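Local coordinates for cellulase (Bacillus sp. BG-CS10, PDB 5E09), which probably hydrolyses internal beta-1,4-glucosidic bonds of cellulose, using a family 5 catalytic domain joined to carbohydrate-binding modules, at residues Gly270-Leu275 / Val305-Trp310. Residues are numbered along the deposited sequence; the frame is centred on the assembly and turned at random.
Sequences GEFGLL and VTHMLW
Phe272 and Trp310 join two neighbouring strands through a nearly straight bond, in the carbonyl plane, from Trp310 N to Phe272 O (3.0 Å), whereas Phe272 N reaches Met308 O only weakly, at 3.3 Å. With CG set between the backbone N and the carbonyl carbon (chi1 74°), the Phe272 ring swings back across the 306-310 strand: Phe272 CE1 comes to 3.3 Å from Leu309 N, and Phe272 CZ packs on Leu309 CB at 3.9 Å. Leu309 CD1 lies over one ring face. The His307 ring meets Phe272 obliquely, its plane turned 83° away, while Phe293 and Leu296 of helix 286-302 close in from outside the barrel. On the inner side, Glu271 and Trp310 run side by side in the same direction, carboxylate and indole planes 23° apart. Glu271 OE1 sits above one face of the indole, shifted toward its rim, and Glu271 CD is 3.7 Å from Trp310 CE3. The carboxylate oxygens are held elsewhere, OE1 by Tyr226 and OE2 by a salt bridge to Arg59. Were Glu271 replaced by alanine, Arg59 would probably lose a charged mate, Tyr226 a hydrogen-bond partner and the indole rim its neighbour. The arrangement joins the seventh and eighth strands, 267-272 and 306-311, which with helix 286-302 form a beta-alpha-beta unit in the (beta/alpha)8 TIM barrel of family 5 glycoside hydrolases.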
ATOM      1  N   GLY A 270       2.184 -11.635  -0.290  1.00 32.03           N
ATOM      2  CA  GLY A 270       0.766 -11.733  -0.600  1.00 35.96           C
ATOM      3  C   GLY A 270       0.005 -10.423  -0.607  1.00 42.46           C
ATOM      4  O   GLY A 270      -1.046 -10.309  -1.242  1.00 39.95           O
ATOM      5  N   GLU A 271       0.523  -9.439   0.122  1.00 27.11           N
ATOM      6  CA  GLU A 271      -0.008  -8.085   0.092  1.00 31.11           C
ATOM      7  C   GLU A 271       1.126  -7.089   0.199  1.00 36.29           C
ATOM      8  O   GLU A 271       2.039  -7.263   1.013  1.00 38.06           O
ATOM      9  CB  GLU A 271      -1.000  -7.834   1.234  1.00 35.76           C
ATOM     10  CG  GLU A 271      -2.232  -8.707   1.229  1.00 39.06           C
ATOM     11  CD  GLU A 271      -3.191  -8.345   2.340  1.00 47.04           C
ATOM     12  OE1 GLU A 271      -3.002  -7.268   2.947  1.00 44.94           O
ATOM     13  OE2 GLU A 271      -4.124  -9.135   2.611  1.00 41.83           O
ATOM     14  N   PHE A 272       1.077  -6.047  -0.620  1.00 39.52           N
ATOM     15  CA  PHE A 272       1.928  -4.894  -0.377  1.00 36.81           C
ATOM     16  C   PHE A 272       1.208  -3.625  -0.809  1.00 36.85           C
ATOM     17  O   PHE A 272       0.209  -3.675  -1.525  1.00 36.15           O
ATOM     18  CB  PHE A 272       3.289  -5.041  -1.075  1.00 37.43           C
ATOM     19  CG  PHE A 272       3.246  -4.859  -2.564  1.00 39.48           C
ATOM     20  CD1 PHE A 272       2.913  -5.916  -3.398  1.00 35.89           C
ATOM     21  CD2 PHE A 272       3.574  -3.640  -3.135  1.00 36.08           C
ATOM     22  CE1 PHE A 272       2.888  -5.755  -4.768  1.00 38.98           C
ATOM     23  CE2 PHE A 272       3.549  -3.472  -4.510  1.00 39.54           C
ATOM     24  CZ  PHE A 272       3.206  -4.530  -5.327  1.00 33.26           C
ATOM     25  N   GLY A 273       1.715  -2.496  -0.330  1.00 38.92           N
ATOM     26  CA  GLY A 273       1.132  -1.194  -0.576  1.00 30.11           C
ATOM     27  C   GLY A 273       1.754  -0.249   0.430  1.00 40.78           C
ATOM     28  O   GLY A 273       2.833  -0.514   0.954  1.00 37.22           O
ATOM     29  N   LEU A 274       1.084   0.861   0.699  1.00 35.18           N
ATOM     30  CA  LEU A 274       1.489   1.728   1.793  1.00 46.26           C
ATOM     31  C   LEU A 274       0.310   1.858   2.748  1.00 36.45           C
ATOM     32  O   LEU A 274      -0.822   2.050   2.313  1.00 41.71           O
ATOM     33  CB  LEU A 274       1.944   3.096   1.276  1.00 35.40           C
ATOM     34  CG  LEU A 274       3.296   3.123   0.560  1.00 40.63           C
ATOM     35  CD1 LEU A 274       3.491   4.448  -0.157  1.00 30.93           C
ATOM     36  CD2 LEU A 274       4.432   2.881   1.552  1.00 34.05           C
ATOM     37  N   LEU A 275       0.581   1.726   4.042  1.00 43.92           N
ATOM     38  CA  LEU A 275      -0.459   1.724   5.065  1.00 42.24           C
ATOM     39  C   LEU A 275      -1.371   2.943   4.960  1.00 52.07           C
ATOM     40  O   LEU A 275      -2.599   2.824   5.046  1.00 44.68           O
ATOM     41  CB  LEU A 275       0.176   1.671   6.452  1.00 45.24           C
ATOM     42  CG  LEU A 275      -0.604   0.911   7.520  1.00 53.87           C
ATOM     43  CD1 LEU A 275      -0.699  -0.549   7.125  1.00 40.77           C
ATOM     44  CD2 LEU A 275       0.058   1.068   8.879  1.00 48.31           C
ATOM     45  N   VAL A 305      11.147 -12.569  -5.124  1.00 41.06           N
ATOM     46  CA  VAL A 305       9.895 -12.552  -4.381  1.00 42.15           C
ATOM     47  C   VAL A 305       8.735 -12.209  -5.302  1.00 36.35           C
ATOM     48  O   VAL A 305       8.669 -11.102  -5.833  1.00 40.60           O
ATOM     49  CB  VAL A 305       9.924 -11.543  -3.218  1.00 39.11           C
ATOM     50  CG1 VAL A 305       8.576 -11.531  -2.495  1.00 33.25           C
ATOM     51  CG2 VAL A 305      11.051 -11.872  -2.252  1.00 31.24           C
ATOM     52  N   THR A 306       7.828 -13.160  -5.497  1.00 35.63           N
ATOM     53  CA  THR A 306       6.608 -12.891  -6.240  1.00 30.41           C
ATOM     54  C   THR A 306       5.719 -11.995  -5.382  1.00 36.96           C
ATOM     55  O   THR A 306       5.487 -12.292  -4.214  1.00 35.94           O
ATOM     56  CB  THR A 306       5.875 -14.189  -6.611  1.00 35.38           C
ATOM     57  OG1 THR A 306       6.555 -14.820  -7.705  1.00 43.12           O
ATOM     58  CG2 THR A 306       4.441 -13.909  -7.016  1.00 28.97           C
ATOM     59  N   HIS A 307       5.241 -10.889  -5.946  1.00 32.48           N
ATOM     60  CA  HIS A 307       4.481  -9.915  -5.167  1.00 35.04           C
ATOM     61  C   HIS A 307       3.064  -9.716  -5.694  1.00 31.39           C
ATOM     62  O   HIS A 307       2.793  -9.914  -6.881  1.00 36.44           O
ATOM     63  CB  HIS A 307       5.218  -8.576  -5.142  1.00 41.39           C
ATOM     64  CG  HIS A 307       5.540  -8.045  -6.504  1.00 46.87           C
ATOM     65  ND1 HIS A 307       4.575  -7.532  -7.347  1.00 36.35           N
ATOM     66  CD2 HIS A 307       6.711  -7.964  -7.174  1.00 39.40           C
ATOM     67  CE1 HIS A 307       5.146  -7.153  -8.477  1.00 49.73           C
ATOM     68  NE2 HIS A 307       6.441  -7.406  -8.400  1.00 34.38           N
HETATM   69  N   MSE A 308       2.165  -9.313  -4.799  1.00 30.23           N
HETATM   70  CA  MSE A 308       0.746  -9.148  -5.116  1.00 38.49           C
HETATM   71  C   MSE A 308       0.167  -7.872  -4.492  1.00 41.36           C
HETATM   72  O   MSE A 308       0.022  -7.778  -3.271  1.00 39.67           O
HETATM   73  CB  MSE A 308      -0.050 -10.365  -4.638  1.00 34.95           C
HETATM   74  CG  MSE A 308       0.563 -11.697  -5.038  1.00 32.55           C
HETATM   75 SE   MSE A 308      -0.589 -13.187  -4.623  0.61 43.18          SE
HETATM   76  CE  MSE A 308      -1.768 -13.101  -6.175  1.00 33.23           C
ATOM     77  N   LEU A 309      -0.172  -6.905  -5.338  1.00 36.42           N
ATOM     78  CA  LEU A 309      -0.598  -5.581  -4.895  1.00 33.89           C
ATOM     79  C   LEU A 309      -1.952  -5.607  -4.194  1.00 38.84           C
ATOM     80  O   LEU A 309      -2.899  -6.225  -4.679  1.00 35.67           O
ATOM     81  CB  LEU A 309      -0.654  -4.631  -6.096  1.00 40.47           C
ATOM     82  CG  LEU A 309      -1.254  -3.235  -5.911  1.00 40.29           C
ATOM     83  CD1 LEU A 309      -0.294  -2.333  -5.151  1.00 35.69           C
ATOM     84  CD2 LEU A 309      -1.632  -2.633  -7.261  1.00 31.99           C
ATOM     85  N   TRP A 310      -2.041  -4.933  -3.053  1.00 32.07           N
ATOM     86  CA  TRP A 310      -3.317  -4.817  -2.357  1.00 39.67           C
ATOM     87  C   TRP A 310      -4.156  -3.717  -2.997  1.00 39.29           C
ATOM     88  O   TRP A 310      -3.744  -2.557  -3.031  1.00 38.77           O
ATOM     89  CB  TRP A 310      -3.118  -4.524  -0.865  1.00 38.68           C
ATOM     90  CG  TRP A 310      -4.420  -4.304  -0.149  1.00 41.97           C
ATOM     91  CD1 TRP A 310      -4.915  -3.115   0.316  1.00 38.16           C
ATOM     92  CD2 TRP A 310      -5.407  -5.288   0.153  1.00 31.48           C
ATOM     93  NE1 TRP A 310      -6.140  -3.305   0.899  1.00 42.08           N
ATOM     94  CE2 TRP A 310      -6.471  -4.645   0.810  1.00 35.63           C
ATOM     95  CE3 TRP A 310      -5.493  -6.674  -0.056  1.00 37.18           C
ATOM     96  CZ2 TRP A 310      -7.607  -5.312   1.259  1.00 33.36           C
ATOM     97  CZ3 TRP A 310      -6.624  -7.345   0.386  1.00 38.20           C
ATOM     98  CH2 TRP A 310      -7.665  -6.662   1.036  1.00 34.41           C
TER